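PDB 3LO0: inorganic pyrophosphatase, which probably catalyses the magnesium-dependent hydrolysis of inorganic pyrophosphate to two phosphate ions. Local coordinates for residues A[39-45]-A[95-100]; A[26-30]-A[79-83]; A[108-114]-A[126-132]. One frame throughout, in Å; residues are numbered along the deposited sequence.

How the interactions relate
All three contacts lie in or beside the curled beta sheet of one chain of the homohexamer. Interaction 3 pairs two of its strands, interaction 1 sets strand 37-41 and the corner after it against a loop, and interaction 2 joins two loops. The centres of interactions 1 and 3 lie about 11 Å apart, and Ala96 N probably bonds to Ala129 O. Interaction 2 is about 16 Å and 14 Å from them, linked to interaction 1 where Ile40 N probably bonds to Phe79 O. The segments of interactions 1 and 2 alternate along the chain; interaction 3, a hairpin, follows. Distant segments thus pack on the sheet bearing residues predicted to bind substrate (Tyr77) and magnesium (Asp92).

Interaction 1. Residues A[39-45]-A[95-100]; sequences VIIEISQ and VASRFP
Gln45 OE1 accepts a 2.7 Å bond from water 1, its firmer partner; Ser97 N, whose N-H is shared weakly with the same water, adds a weak bond to OE1 at 3.4 Å. The contact lies where the chain turns a corner after strand 37-41 of the OB-fold barrel of the soluble pyrophosphatases and faces the loop after strand 92-95. Glutamine suits this place because its amide both donates and accepts: NE2 gives a hydrogen to Ser97 O at 2.9 Å, arriving from above the carbonyl plane (52° out of it). At chi1 69° the chain starts between backbone N and carbonyl carbon, then runs extended, which carries the amide across to Ser97. Asn76 OD1 accepts a hydrogen bond from Gln45 N, which helps fix the backbone there. Ser97 OG turns back to Phe99 O at 2.6 Å and helps shape the loop.

Toward Val39 the packing is apolar. Val39 and Val95 meet tip to tip, Val39 CG1 to Val95 CG2 at 4.0 Å, and Ile41 comes in at a slant to the same methyl. Beta-branched residues suit this buried strand. The corner itself is a classic beta bulge, Glu42 and Ile43 facing Tyr77. At the far end Pro100 CB lies 4.0 Å from Ser44 CB.

Interaction 2. Residues A[26-30]-A[79-83]; sequences NVTGG and FIPHT
A type II beta turn from Ile80 to Thr83, just after strand 76-79 of the OB-fold barrel, lays its proline corner against the N-terminal loop at Val27 to Gly29. Proline fits the second position of such a turn because its ring already fixes phi near the required value, while His82 in the third takes the left-handed conformation (phi 66°, psi 35°). Thr83 closes the turn: its OG1 donates to Ile80 O at 2.6 Å and also receives Val91 N from the next part of the chain, whereas the backbone bond from Thr83 N to Ile80 O is weak.

Contact with the loop is by packing. Val27 crosses the proline ring at about a right angle, Val27 CG2 meeting Pro81 CG at 4.0 Å. Val27 has CG2 anti to its N and CG1 between N and the carbonyl carbon (chi1 60°), which turns both methyls to the proline ring. Pro81 CG also lies 3.5 Å from Thr28 O, an oxygen that Asn38 ND2 satisfies with a hydrogen bond. Leu60 of a second subunit packs on Val27, so the loop also takes part in the assembly.

Glycine suits position 29, since the turn presses against it just where a side chain would start: Gly29 CA is 3.4 Å from Pro81 O, and Gly29 O is 3.3 Å from Ile80 CG2.

Interaction 3. Residues A[108-114]-A[126-132]; sequences RARPVGV and KILAVPT
Backbone hydrogen bonds tie strand segment 108-114 to 126-132 in an antiparallel beta hairpin, part of the curled OB-fold sheet. Arg110 and Val130 form a hydrogen-bonded pair, Arg110 N to Val130 O at 2.8 Å and Val130 N to Arg110 O at 2.9 Å. Thr132 N extends the pairing to Arg108 O. The register then slips by one residue at a classic beta bulge: Val112 and Gly113 both face Leu128, whose O receives Val112 N at 2.8 Å, nearly straight (176°), and Gly113 N only weakly. Glycine suits the bulge because its backbone is almost fully extended (phi 171°), a shape that residues with a side chain seldom adopt. Leu128 N returns a bond to Gly113 O.

The apolar contacts divide between the two faces. Beside Pro111, Ala129 and Val114, Ile127 sends CG2 to Pro111 CB and CD1 to Val114 CG2 at 3.8 Å; helix 180-189 packs on Pro111 and Val114. Leu128, on the face of Arg110 and Val130, is met by Val112 at the bulge, Val112 CG2 to Leu128 CG at 4.0 Å, and helix 150-162 lies against Leu128.

The polar side chains bond mostly beyond the hairpin. Arg110 runs extended from CG to NE and is turned at chi4 (74°), which lays its guanidinium over Val130 CG2, with the methyl 3.6 Å from Arg110 CZ over the centre of one face. Its NH2 bonds to Ile142 O, while NH1 reaches Pro131 O through water 2. Lys126 NZ bonds to Tyr77 OH, with weak, long ion pairs to Asp92, Asp124 and a bound sulfate.

The paired backbone and the packed methyls fix where Lys126 leaves the sheet, consistent with its NZ lying among Tyr77, Asp92 and Asp124, predicted to bind substrate or magnesium.

Interaction 1. Residues A[39-45]-A[95-100]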
loop_
_atom_site.group_PDB
_atom_site.type_symbol
_atom_site.label_atom_id
_atom_site.label_comp_id
_atom_site.label_asym_id
_atom_site.label_seq_id
_atom_site.Cartn_x
_atom_site.Cartn_y
_atom_site.Cartn_z
ATOM N N VAL A 39 -13.971 -13.648 -16.114
ATOM C CA VAL A 39 -13.499 -12.318 -16.426
ATOM C C VAL A 39 -11.987 -12.231 -16.188
ATOM O O VAL A 39 -11.495 -12.580 -15.102
ATOM C CB VAL A 39 -14.226 -11.269 -15.566
ATOM C CG1 VAL A 39 -13.781 -9.850 -15.983
ATOM C CG2 VAL A 39 -15.755 -11.468 -15.653
ATOM N N ILE A 40 -11.255 -11.785 -17.200
ATOM C CA ILE A 40 -9.821 -11.529 -17.053
ATOM C C ILE A 40 -9.678 -10.116 -16.608
ATOM O O ILE A 40 -10.113 -9.208 -17.313
ATOM C CB ILE A 40 -9.035 -11.724 -18.357
ATOM C CG1 ILE A 40 -9.024 -13.204 -18.699
ATOM C CG2 ILE A 40 -7.583 -11.191 -18.168
ATOM C CD1 ILE A 40 -8.171 -13.586 -19.897
ATOM N N ILE A 41 -9.123 -9.923 -15.419
ATOM C CA ILE A 41 -8.962 -8.597 -14.850
ATOM C C ILE A 41 -7.790 -7.859 -15.513
ATOM O O ILE A 41 -6.680 -8.415 -15.672
ATOM C CB ILE A 41 -8.785 -8.625 -13.312
ATOM C CG1 ILE A 41 -10.022 -9.236 -12.608
ATOM C CG2 ILE A 41 -8.571 -7.206 -12.773
ATOM C CD1 ILE A 41 -11.343 -8.543 -12.977
ATOM N N GLU A 42 -8.058 -6.629 -15.918
ATOM C CA GLU A 42 -7.049 -5.753 -16.479
ATOM C C GLU A 42 -6.556 -4.705 -15.502
ATOM O O GLU A 42 -5.355 -4.404 -15.476
ATOM C CB GLU A 42 -7.598 -5.042 -17.699
ATOM C CG GLU A 42 -7.743 -5.936 -18.876
ATOM C CD GLU A 42 -8.463 -5.262 -20.004
ATOM O OE1 GLU A 42 -9.613 -4.810 -19.764
ATOM O OE2 GLU A 42 -7.885 -5.195 -21.120
ATOM N N ILE A 43 -7.494 -4.138 -14.733
ATOM C CA ILE A 43 -7.217 -3.058 -13.790
ATOM C C ILE A 43 -7.894 -3.371 -12.446
ATOM O O ILE A 43 -9.106 -3.637 -12.397
ATOM C CB ILE A 43 -7.813 -1.719 -14.325
ATOM C CG1 ILE A 43 -7.204 -1.391 -15.701
ATOM C CG2 ILE A 43 -7.606 -0.588 -13.326
ATOM C CD1 ILE A 43 -7.846 -0.267 -16.418
ATOM N N SER A 44 -7.129 -3.268 -11.377
ATOM C CA SER A 44 -7.598 -3.595 -10.033
ATOM C C SER A 44 -8.425 -2.443 -9.509
ATOM O O SER A 44 -8.084 -1.310 -9.768
ATOM C CB SER A 44 -6.396 -3.824 -9.115
ATOM O OG SER A 44 -5.561 -4.837 -9.616
ATOM N N GLN A 45 -9.469 -2.699 -8.727
ATOM C CA GLN A 45 -10.190 -1.580 -8.111
ATOM C C GLN A 45 -9.303 -0.892 -7.096
ATOM O O GLN A 45 -8.396 -1.502 -6.524
ATOM C CB GLN A 45 -11.510 -2.022 -7.456
ATOM C CG GLN A 45 -11.399 -2.862 -6.234
ATOM C CD GLN A 45 -12.775 -3.314 -5.694
ATOM O OE1 GLN A 45 -13.746 -3.572 -6.439
ATOM N NE2 GLN A 45 -12.837 -3.443 -4.391
ATOM N N VAL A 95 -16.204 -5.904 -12.078
ATOM C CA VAL A 95 -16.478 -6.894 -11.059
ATOM C C VAL A 95 -16.327 -6.253 -9.694
ATOM O O VAL A 95 -15.240 -5.901 -9.303
ATOM C CB VAL A 95 -15.572 -8.116 -11.151
ATOM C CG1 VAL A 95 -16.048 -9.223 -10.170
ATOM C CG2 VAL A 95 -15.522 -8.658 -12.622
ATOM N N ALA A 96 -17.428 -6.085 -8.985
ATOM C CA ALA A 96 -17.369 -5.562 -7.622
ATOM C C ALA A 96 -16.728 -6.610 -6.736
ATOM O O ALA A 96 -16.942 -7.802 -6.914
ATOM C CB ALA A 96 -18.785 -5.217 -7.141
ATOM N N SER A 97 -15.874 -6.196 -5.795
ATOM C CA SER A 97 -15.282 -7.151 -4.913
ATOM C C SER A 97 -14.888 -6.507 -3.566
ATOM O O SER A 97 -14.896 -5.294 -3.436
ATOM C CB SER A 97 -14.096 -7.831 -5.593
ATOM O OG SER A 97 -12.997 -6.974 -5.677
ATOM N N ARG A 98 -14.590 -7.328 -2.572
ATOM C CA ARG A 98 -14.253 -6.816 -1.232
ATOM C C ARG A 98 -12.797 -6.356 -1.200
ATOM O O ARG A 98 -12.401 -5.547 -0.339
ATOM C CB ARG A 98 -14.450 -7.915 -0.164
ATOM C CG ARG A 98 -15.866 -8.400 0.104
ATOM C CD ARG A 98 -15.958 -9.285 1.420
ATOM N NE ARG A 98 -15.520 -10.687 1.272
ATOM C CZ ARG A 98 -14.478 -11.265 1.882
ATOM N NH1 ARG A 98 -13.683 -10.603 2.719
ATOM N NH2 ARG A 98 -14.216 -12.543 1.665
ATOM N N PHE A 99 -11.985 -6.917 -2.101
ATOM C CA PHE A 99 -10.542 -6.612 -2.186
ATOM C C PHE A 99 -10.136 -6.528 -3.662
ATOM O O PHE A 99 -10.736 -7.209 -4.501
ATOM C CB PHE A 99 -9.724 -7.714 -1.522
ATOM C CG PHE A 99 -9.975 -7.816 -0.045
ATOM C CD1 PHE A 99 -9.443 -6.866 0.816
ATOM C CD2 PHE A 99 -10.786 -8.807 0.469
ATOM C CE1 PHE A 99 -9.685 -6.931 2.193
ATOM C CE2 PHE A 99 -11.031 -8.882 1.855
ATOM C CZ PHE A 99 -10.484 -7.945 2.699
ATOM N N PRO A 100 -9.108 -5.738 -3.976
ATOM C CA PRO A 100 -8.657 -5.694 -5.387
ATOM C C PRO A 100 -8.185 -7.054 -5.871
ATOM O O PRO A 100 -7.619 -7.814 -5.104
ATOM C CB PRO A 100 -7.465 -4.714 -5.361
ATOM C CG PRO A 100 -7.642 -3.905 -4.118
ATOM C CD PRO A 100 -8.374 -4.781 -3.127
HETATM O O HOH W 1 -16.279 -2.803 -6.042
#

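Interaction 2. Residues A[26-30]-A[79-83]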
loop_
_atom_site.group_PDB
_atom_site.type_symbol
_atom_site.label_atom_id
_atom_site.label_comp_id
_atom_site.label_asym_id
_atom_site.label_seq_id
_atom_site.Cartn_x
_atom_site.Cartn_y
_atom_site.Cartn_z
ATOM N N ASN A 26 -6.477 -21.179 -24.019
ATOM C CA ASN A 26 -7.025 -22.205 -23.129
ATOM C C ASN A 26 -8.086 -21.692 -22.128
ATOM O O ASN A 26 -8.469 -22.436 -21.211
ATOM C CB ASN A 26 -5.880 -22.888 -22.368
ATOM N N VAL A 27 -8.545 -20.444 -22.286
ATOM C CA VAL A 27 -9.595 -19.880 -21.416
ATOM C C VAL A 27 -10.803 -19.365 -22.217
ATOM O O VAL A 27 -10.623 -18.623 -23.169
ATOM C CB VAL A 27 -9.047 -18.736 -20.527
ATOM C CG1 VAL A 27 -8.489 -17.594 -21.370
ATOM C CG2 VAL A 27 -10.114 -18.250 -19.589
ATOM N N THR A 28 -12.007 -19.749 -21.794
ATOM C CA THR A 28 -13.264 -19.403 -22.456
ATOM C C THR A 28 -14.021 -18.311 -21.679
ATOM O O THR A 28 -13.625 -17.928 -20.599
ATOM C CB THR A 28 -14.191 -20.631 -22.568
ATOM O OG1 THR A 28 -14.786 -20.903 -21.296
ATOM C CG2 THR A 28 -13.418 -21.894 -23.036
ATOM N N GLY A 29 -15.159 -17.897 -22.224
ATOM C CA GLY A 29 -15.954 -16.848 -21.670
ATOM C C GLY A 29 -16.707 -17.184 -20.411
ATOM O O GLY A 29 -17.291 -16.303 -19.810
ATOM N N GLY A 30 -16.731 -18.443 -20.014
ATOM C CA GLY A 30 -17.469 -18.820 -18.837
ATOM C C GLY A 30 -17.823 -20.305 -18.772
ATOM O O GLY A 30 -17.778 -21.067 -19.773
ATOM N N PHE A 79 -12.304 -7.989 -18.987
ATOM C CA PHE A 79 -13.076 -8.421 -20.168
ATOM C C PHE A 79 -13.398 -9.896 -20.152
ATOM O O PHE A 79 -12.761 -10.690 -19.431
ATOM C CB PHE A 79 -12.293 -8.085 -21.471
ATOM C CG PHE A 79 -10.994 -8.853 -21.633
ATOM C CD1 PHE A 79 -9.824 -8.408 -21.045
ATOM C CD2 PHE A 79 -10.952 -10.020 -22.367
ATOM C CE1 PHE A 79 -8.646 -9.088 -21.216
ATOM C CE2 PHE A 79 -9.764 -10.726 -22.530
ATOM C CZ PHE A 79 -8.622 -10.277 -21.959
ATOM N N ILE A 80 -14.392 -10.281 -20.959
ATOM C CA ILE A 80 -14.722 -11.701 -21.096
ATOM C C ILE A 80 -13.978 -12.246 -22.318
ATOM O O ILE A 80 -14.196 -11.777 -23.423
ATOM C CB ILE A 80 -16.211 -11.960 -21.293
ATOM C CG1 ILE A 80 -17.044 -11.165 -20.288
ATOM C CG2 ILE A 80 -16.530 -13.493 -21.287
ATOM C CD1 ILE A 80 -18.546 -11.344 -20.475
ATOM N N PRO A 81 -13.085 -13.219 -22.097
ATOM C CA PRO A 81 -12.270 -13.742 -23.179
ATOM C C PRO A 81 -13.129 -14.390 -24.247
ATOM O O PRO A 81 -14.149 -15.015 -23.936
ATOM C CB PRO A 81 -11.349 -14.773 -22.498
ATOM C CG PRO A 81 -11.873 -14.995 -21.157
ATOM C CD PRO A 81 -12.775 -13.845 -20.805
ATOM N N HIS A 82 -12.763 -14.147 -25.498
ATOM C CA HIS A 82 -13.484 -14.713 -26.658
ATOM C C HIS A 82 -14.901 -14.207 -26.830
ATOM O O HIS A 82 -15.777 -14.913 -27.295
ATOM C CB HIS A 82 -13.393 -16.238 -26.641
ATOM C CG HIS A 82 -11.981 -16.725 -26.581
ATOM N ND1 HIS A 82 -11.009 -16.298 -27.468
ATOM C CD2 HIS A 82 -11.357 -17.559 -25.716
ATOM C CE1 HIS A 82 -9.858 -16.870 -27.166
ATOM N NE2 HIS A 82 -10.041 -17.639 -26.107
ATOM N N THR A 83 -15.112 -12.947 -26.499
ATOM C CA THR A 83 -16.330 -12.286 -26.854
ATOM C C THR A 83 -15.976 -11.249 -27.882
ATOM O O THR A 83 -14.813 -10.877 -28.028
ATOM C CB THR A 83 -17.040 -11.671 -25.640
ATOM O OG1 THR A 83 -16.145 -10.816 -24.932
ATOM C CG2 THR A 83 -17.556 -12.780 -24.744
#

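Interaction 3. Residues A[108-114]-A[126-132]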
loop_
_atom_site.group_PDB
_atom_site.type_symbol
_atom_site.label_atom_id
_atom_site.label_comp_id
_atom_site.label_asym_id
_atom_site.label_seq_id
_atom_site.Cartn_x
_atom_site.Cartn_y
_atom_site.Cartn_z
ATOM N N ARG A 108 -14.238 -15.896 -11.645
ATOM C CA ARG A 108 -15.554 -16.376 -12.008
ATOM C C ARG A 108 -16.598 -15.436 -11.399
ATOM O O ARG A 108 -16.623 -15.192 -10.141
ATOM C CB ARG A 108 -15.742 -17.772 -11.474
ATOM C CG ARG A 108 -14.745 -18.774 -11.997
ATOM C CD ARG A 108 -14.865 -20.081 -11.207
ATOM N NE ARG A 108 -14.209 -19.945 -9.905
ATOM C CZ ARG A 108 -14.088 -20.927 -9.014
ATOM N NH1 ARG A 108 -14.600 -22.135 -9.261
ATOM N NH2 ARG A 108 -13.446 -20.704 -7.871
ATOM N N ALA A 109 -17.396 -14.843 -12.275
ATOM C CA ALA A 109 -18.336 -13.814 -11.868
ATOM C C ALA A 109 -19.709 -14.087 -12.418
ATOM O O ALA A 109 -19.901 -14.977 -13.245
ATOM C CB ALA A 109 -17.858 -12.430 -12.307
ATOM N N ARG A 110 -20.678 -13.326 -11.928
ATOM C CA ARG A 110 -22.014 -13.398 -12.509
ATOM C C ARG A 110 -22.548 -12.015 -12.707
ATOM O O ARG A 110 -22.417 -11.150 -11.822
ATOM C CB ARG A 110 -22.964 -14.279 -11.716
ATOM C CG ARG A 110 -23.131 -13.944 -10.277
ATOM C CD ARG A 110 -24.092 -14.973 -9.594
ATOM N NE ARG A 110 -24.191 -14.609 -8.185
ATOM C CZ ARG A 110 -24.882 -13.558 -7.729
ATOM N NH1 ARG A 110 -24.852 -13.271 -6.434
ATOM N NH2 ARG A 110 -25.602 -12.801 -8.553
ATOM N N PRO A 111 -23.083 -11.776 -13.899
ATOM C CA PRO A 111 -23.564 -10.461 -14.208
ATOM C C PRO A 111 -24.807 -10.160 -13.396
ATOM O O PRO A 111 -25.589 -11.068 -13.110
ATOM C CB PRO A 111 -23.946 -10.551 -15.677
ATOM C CG PRO A 111 -24.195 -11.985 -15.909
ATOM C CD PRO A 111 -23.456 -12.753 -14.930
ATOM N N VAL A 112 -24.979 -8.896 -13.050
ATOM C CA VAL A 112 -26.189 -8.460 -12.390
ATOM C C VAL A 112 -26.849 -7.266 -13.051
ATOM O O VAL A 112 -27.923 -6.840 -12.618
ATOM C CB VAL A 112 -25.940 -8.170 -10.916
ATOM C CG1 VAL A 112 -25.461 -9.464 -10.231
ATOM C CG2 VAL A 112 -24.922 -7.031 -10.736
ATOM N N GLY A 113 -26.229 -6.747 -14.107
ATOM C CA GLY A 113 -26.711 -5.545 -14.749
ATOM C C GLY A 113 -25.723 -5.057 -15.768
ATOM O O GLY A 113 -24.661 -5.683 -15.967
ATOM N N VAL A 114 -26.087 -3.951 -16.416
ATOM C CA VAL A 114 -25.259 -3.316 -17.413
ATOM C C VAL A 114 -25.457 -1.782 -17.397
ATOM O O VAL A 114 -26.584 -1.271 -17.265
ATOM C CB VAL A 114 -25.508 -3.960 -18.823
ATOM C CG1 VAL A 114 -26.977 -3.863 -19.233
ATOM C CG2 VAL A 114 -24.592 -3.349 -19.868
ATOM N N LYS A 126 -21.050 -1.481 -20.211
ATOM C CA LYS A 126 -20.149 -2.088 -19.248
ATOM C C LYS A 126 -21.001 -2.999 -18.387
ATOM O O LYS A 126 -21.882 -2.520 -17.684
ATOM C CB LYS A 126 -19.468 -1.041 -18.352
ATOM C CG LYS A 126 -18.918 0.156 -19.120
ATOM C CD LYS A 126 -17.677 -0.219 -19.899
ATOM C CE LYS A 126 -17.182 0.960 -20.674
ATOM N NZ LYS A 126 -16.070 0.567 -21.493
ATOM N N ILE A 127 -20.744 -4.295 -18.460
ATOM C CA ILE A 127 -21.399 -5.260 -17.581
ATOM C C ILE A 127 -20.975 -5.000 -16.146
ATOM O O ILE A 127 -19.815 -4.672 -15.901
ATOM C CB ILE A 127 -21.045 -6.694 -17.969
ATOM C CG1 ILE A 127 -21.352 -6.984 -19.441
ATOM C CG2 ILE A 127 -21.828 -7.663 -17.103
ATOM C CD1 ILE A 127 -22.801 -6.657 -19.849
ATOM N N LEU A 128 -21.927 -5.049 -15.209
ATOM C CA LEU A 128 -21.643 -5.061 -13.773
ATOM C C LEU A 128 -21.891 -6.478 -13.269
ATOM O O LEU A 128 -22.954 -7.056 -13.468
ATOM C CB LEU A 128 -22.521 -4.071 -12.986
ATOM C CG LEU A 128 -22.302 -4.033 -11.460
ATOM C CD1 LEU A 128 -20.889 -3.539 -11.150
ATOM C CD2 LEU A 128 -23.446 -3.224 -10.702
ATOM N N ALA A 129 -20.907 -7.045 -12.588
ATOM C CA ALA A 129 -20.997 -8.421 -12.120
ATOM C C ALA A 129 -20.415 -8.509 -10.726
ATOM O O ALA A 129 -19.716 -7.589 -10.271
ATOM C CB ALA A 129 -20.232 -9.370 -13.104
ATOM N N VAL A 130 -20.726 -9.606 -10.044
ATOM C CA VAL A 130 -20.207 -9.879 -8.736
ATOM C C VAL A 130 -19.581 -11.249 -8.743
ATOM O O VAL A 130 -19.883 -12.056 -9.619
ATOM C CB VAL A 130 -21.275 -9.821 -7.649
ATOM C CG1 VAL A 130 -21.873 -8.414 -7.559
ATOM C CG2 VAL A 130 -22.352 -10.956 -7.876
ATOM N N PRO A 131 -18.692 -11.504 -7.790
ATOM C CA PRO A 131 -18.108 -12.841 -7.696
ATOM C C PRO A 131 -19.175 -13.908 -7.427
ATOM O O PRO A 131 -20.177 -13.641 -6.735
ATOM C CB PRO A 131 -17.148 -12.727 -6.521
ATOM C CG PRO A 131 -16.831 -11.245 -6.401
ATOM C CD PRO A 131 -18.114 -10.578 -6.795
ATOM N N THR A 132 -18.970 -15.108 -7.956
ATOM C CA THR A 132 -19.921 -16.176 -7.722
ATOM C C THR A 132 -19.834 -16.629 -6.269
ATOM O O THR A 132 -18.834 -16.387 -5.591
ATOM C CB THR A 132 -19.692 -17.379 -8.652
ATOM O OG1 THR A 132 -18.394 -17.919 -8.413
ATOM C CG2 THR A 132 -19.785 -16.931 -10.096
HETATM O O HOH W 2 -22.194 -14.144 -5.030
#